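Local structure of Ras GTPase-activating-like protein IQGAP2 (Homo sapiens, 5CJP) at residues E222-L233 / Y301-C312. The protein probably acts as a scaffold whose GAP-related domain binds GTP-loaded Rho-family GTPases such as Cdc42 and holds them in the active form rather than promoting hydrolysis. Residues are numbered along the deposited sequence; the frame is centred on the assembly and turned at random.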
# COMPACT_ATOMS: atom_id res chain seq x y z
N GLU E 222 20.71 28.33 36.20
CA GLU E 222 19.33 28.05 35.80
C GLU E 222 19.11 28.65 34.41
O GLU E 222 18.47 28.04 33.55
CB GLU E 222 18.37 28.71 36.79
CG GLU E 222 16.90 28.37 36.63
CD GLU E 222 16.56 26.99 37.14
OE1 GLU E 222 15.36 26.67 37.24
OE2 GLU E 222 17.49 26.21 37.45
N ASP E 223 19.67 29.83 34.20
CA ASP E 223 19.54 30.53 32.94
C ASP E 223 20.19 29.80 31.78
O ASP E 223 19.62 29.76 30.69
CB ASP E 223 20.14 31.94 33.04
CG ASP E 223 19.23 32.90 33.78
OD1 ASP E 223 18.18 32.46 34.30
OD2 ASP E 223 19.58 34.10 33.85
N GLU E 224 21.37 29.25 32.00
CA GLU E 224 22.08 28.52 30.95
C GLU E 224 21.34 27.22 30.68
O GLU E 224 21.08 26.88 29.55
CB GLU E 224 23.52 28.22 31.38
CG GLU E 224 24.27 29.43 31.93
CD GLU E 224 25.63 29.06 32.49
OE1 GLU E 224 26.56 28.82 31.70
OE2 GLU E 224 25.77 29.01 33.73
N LEU E 225 21.00 26.51 31.74
CA LEU E 225 20.29 25.26 31.60
C LEU E 225 19.01 25.43 30.81
O LEU E 225 18.75 24.66 29.88
CB LEU E 225 19.94 24.68 32.96
CG LEU E 225 21.12 24.15 33.77
CD1 LEU E 225 20.65 23.91 35.21
CD2 LEU E 225 21.68 22.88 33.13
N LEU E 226 18.21 26.43 31.18
CA LEU E 226 16.95 26.65 30.49
C LEU E 226 17.12 27.09 29.03
O LEU E 226 16.22 26.90 28.21
CB LEU E 226 16.09 27.63 31.28
CG LEU E 226 15.68 27.08 32.66
CD1 LEU E 226 14.88 28.12 33.43
CD2 LEU E 226 14.87 25.81 32.52
N LYS E 227 18.28 27.65 28.69
CA LYS E 227 18.50 28.05 27.31
C LYS E 227 18.73 26.80 26.47
O LYS E 227 18.40 26.76 25.28
CB LYS E 227 19.69 29.00 27.21
CG LYS E 227 19.37 30.42 27.64
CD LYS E 227 20.54 31.35 27.41
CE LYS E 227 20.12 32.80 27.53
NZ LYS E 227 21.20 33.71 27.06
N ILE E 228 19.28 25.77 27.11
CA ILE E 228 19.53 24.50 26.45
C ILE E 228 18.18 23.83 26.23
O ILE E 228 17.86 23.40 25.12
CB ILE E 228 20.39 23.60 27.32
CG1 ILE E 228 21.74 24.27 27.52
CG2 ILE E 228 20.56 22.23 26.70
CD1 ILE E 228 22.56 23.60 28.55
N VAL E 229 17.39 23.76 27.30
CA VAL E 229 16.06 23.18 27.25
C VAL E 229 15.19 23.92 26.27
O VAL E 229 14.35 23.31 25.60
CB VAL E 229 15.38 23.23 28.61
CG1 VAL E 229 13.88 22.96 28.46
CG2 VAL E 229 16.00 22.17 29.52
N GLY E 230 15.37 25.22 26.17
CA GLY E 230 14.57 25.99 25.24
C GLY E 230 14.99 25.73 23.81
O GLY E 230 14.20 25.92 22.89
N ASN E 231 16.24 25.31 23.62
CA ASN E 231 16.76 25.01 22.29
C ASN E 231 16.03 23.79 21.77
O ASN E 231 15.66 23.74 20.61
CB ASN E 231 18.25 24.70 22.37
CG ASN E 231 18.80 24.15 21.06
OD1 ASN E 231 18.94 24.87 20.08
ND2 ASN E 231 19.10 22.85 21.05
N LEU E 232 15.82 22.81 22.64
CA LEU E 232 15.12 21.58 22.28
C LEU E 232 13.64 21.82 22.00
O LEU E 232 13.13 21.47 20.94
CB LEU E 232 15.25 20.55 23.41
CG LEU E 232 14.31 19.33 23.36
CD1 LEU E 232 14.57 18.49 22.10
CD2 LEU E 232 14.52 18.49 24.61
N LEU E 233 12.96 22.41 22.98
CA LEU E 233 11.53 22.66 22.88
C LEU E 233 11.13 23.71 21.87
O LEU E 233 10.13 23.55 21.17
CB LEU E 233 10.98 23.06 24.25
CG LEU E 233 11.18 22.00 25.33
CD1 LEU E 233 10.53 22.49 26.60
CD2 LEU E 233 10.57 20.67 24.89
N TYR E 301 10.82 36.69 26.91
CA TYR E 301 11.83 35.77 27.41
C TYR E 301 11.38 35.26 28.78
O TYR E 301 11.42 34.07 29.06
CB TYR E 301 13.19 36.46 27.54
CG TYR E 301 14.16 35.68 28.41
CD1 TYR E 301 14.64 34.43 28.00
CD2 TYR E 301 14.53 36.15 29.67
CE1 TYR E 301 15.46 33.67 28.83
CE2 TYR E 301 15.35 35.39 30.51
CZ TYR E 301 15.81 34.15 30.08
OH TYR E 301 16.58 33.37 30.90
N GLN E 302 10.94 36.18 29.63
CA GLN E 302 10.48 35.82 30.96
C GLN E 302 9.34 34.81 30.89
O GLN E 302 9.21 33.94 31.76
CB GLN E 302 10.04 37.06 31.74
CG GLN E 302 11.19 37.96 32.20
CD GLN E 302 12.26 37.19 32.94
OE1 GLN E 302 11.95 36.31 33.75
NE2 GLN E 302 13.52 37.50 32.67
N GLU E 303 8.50 34.91 29.87
CA GLU E 303 7.40 33.97 29.72
C GLU E 303 7.97 32.62 29.27
O GLU E 303 7.62 31.58 29.81
CB GLU E 303 6.38 34.47 28.69
CG GLU E 303 5.62 35.69 29.13
CD GLU E 303 4.50 36.05 28.16
OE1 GLU E 303 3.59 35.22 27.95
OE2 GLU E 303 4.54 37.17 27.60
N PHE E 304 8.86 32.66 28.29
CA PHE E 304 9.50 31.46 27.78
C PHE E 304 10.26 30.75 28.88
O PHE E 304 10.14 29.53 29.06
CB PHE E 304 10.47 31.82 26.66
CG PHE E 304 9.89 31.71 25.30
CD1 PHE E 304 10.26 32.60 24.29
CD2 PHE E 304 9.00 30.69 24.99
CE1 PHE E 304 9.77 32.46 22.99
CE2 PHE E 304 8.50 30.55 23.70
CZ PHE E 304 8.88 31.44 22.69
N ARG E 305 11.05 31.52 29.63
CA ARG E 305 11.84 30.98 30.73
C ARG E 305 10.96 30.23 31.71
O ARG E 305 11.32 29.15 32.19
CB ARG E 305 12.57 32.12 31.45
CG ARG E 305 13.50 31.65 32.54
CD ARG E 305 13.03 32.10 33.93
NE ARG E 305 13.86 31.54 34.99
CZ ARG E 305 15.19 31.70 35.08
NH1 ARG E 305 15.84 32.41 34.17
NH2 ARG E 305 15.85 31.11 36.06
N LYS E 306 9.80 30.79 32.01
CA LYS E 306 8.86 30.16 32.94
C LYS E 306 8.30 28.86 32.36
O LYS E 306 8.10 27.87 33.07
CB LYS E 306 7.72 31.13 33.26
CG LYS E 306 6.68 30.56 34.21
CD LYS E 306 5.55 31.53 34.44
CE LYS E 306 4.52 30.94 35.38
NZ LYS E 306 3.41 31.91 35.62
N TYR E 307 8.04 28.89 31.06
CA TYR E 307 7.51 27.78 30.28
C TYR E 307 8.48 26.60 30.26
O TYR E 307 8.12 25.48 30.63
CB TYR E 307 7.26 28.28 28.86
CG TYR E 307 6.79 27.26 27.86
CD1 TYR E 307 5.48 26.79 27.88
CD2 TYR E 307 7.64 26.82 26.86
CE1 TYR E 307 5.03 25.91 26.90
CE2 TYR E 307 7.20 25.94 25.87
CZ TYR E 307 5.90 25.49 25.90
OH TYR E 307 5.45 24.65 24.91
N PHE E 308 9.71 26.87 29.83
CA PHE E 308 10.76 25.86 29.75
C PHE E 308 11.00 25.17 31.09
O PHE E 308 11.12 23.96 31.16
CB PHE E 308 12.08 26.50 29.27
CG PHE E 308 11.99 27.12 27.90
CD1 PHE E 308 12.85 28.14 27.53
CD2 PHE E 308 11.02 26.68 26.99
CE1 PHE E 308 12.76 28.73 26.27
CE2 PHE E 308 10.92 27.27 25.73
CZ PHE E 308 11.80 28.30 25.36
N LYS E 309 11.06 25.95 32.16
CA LYS E 309 11.28 25.37 33.47
C LYS E 309 10.16 24.42 33.82
O LYS E 309 10.40 23.33 34.31
CB LYS E 309 11.41 26.46 34.54
CG LYS E 309 11.65 25.88 35.92
CD LYS E 309 11.93 26.95 36.97
CE LYS E 309 12.24 26.31 38.31
NZ LYS E 309 12.57 27.31 39.36
N GLU E 310 8.92 24.83 33.57
CA GLU E 310 7.79 23.97 33.88
C GLU E 310 7.75 22.73 32.99
O GLU E 310 7.27 21.68 33.40
CB GLU E 310 6.48 24.75 33.74
CG GLU E 310 5.76 24.99 35.05
CD GLU E 310 5.25 23.71 35.70
OE1 GLU E 310 4.33 23.07 35.13
OE2 GLU E 310 5.75 23.35 36.78
N ALA E 311 8.26 22.86 31.77
CA ALA E 311 8.29 21.74 30.85
C ALA E 311 8.93 20.50 31.51
O ALA E 311 8.39 19.40 31.42
CB ALA E 311 9.06 22.12 29.60
N CYS E 312 10.06 20.69 32.19
CA CYS E 312 10.77 19.61 32.86
C CYS E 312 10.05 19.07 34.12
O CYS E 312 10.45 18.03 34.69
CB CYS E 312 12.18 20.09 33.25
SG CYS E 312 13.11 20.96 31.94
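Phe-308 lays one face of its ring on the backbone of Gly-230, where two helices cross at 82°; because the glycine has no side chain, the ring can lie directly on the main chain. The glycine CA stands 3.5 Å from the Phe-308 ring centroid and 13° off the ring normal, a CH-pi contact over the face. As a knob, the ring fills a hole lined by Leu-226, Val-229, Gly-230 and Leu-233. The opposite face looks back on Phe-304 O from its own helix.

The apolar seam continues toward the C-terminal end of 301-312, where Leu-233 CD1 meets Ala-311 CB and Val-229 CG2 lies 4.0 Å from Cys-312 SG. Toward the other end, Leu-226 straddles the border between core and charge: its CD2 packs 3.7 Å from Lys-309 CA, while its CD1 sits over one face of the Arg-305 guanidinium. Asp-223 approaches that guanidinium at its edge, OD1 forming a salt bridge with NH1, modelled implausibly short and so doubtful in its exact geometry; the carboxylate plane is turned steeply from the guanidinium. The fully extended Lys-309 carries NZ to a longer salt bridge, 3.6 Å from Glu-222 OE1, though Glu-222 is poorly ordered.

Around this shell, helix 261-278 adds Ala-278 against Phe-308, and helix 200-216 supplies Lys-210 beside Val-229 and Cys-312. Lys-227, whose CB points away from 301-312, forms a salt bridge with a chain of another protein, probably the bound GTPase; helix 222-243 thus packs on helix 294-311 and also meets that partner. Apolar packing makes up most of the buried crossing, and the ion pairs at its partly exposed margin probably add a weaker, electrostatic tie.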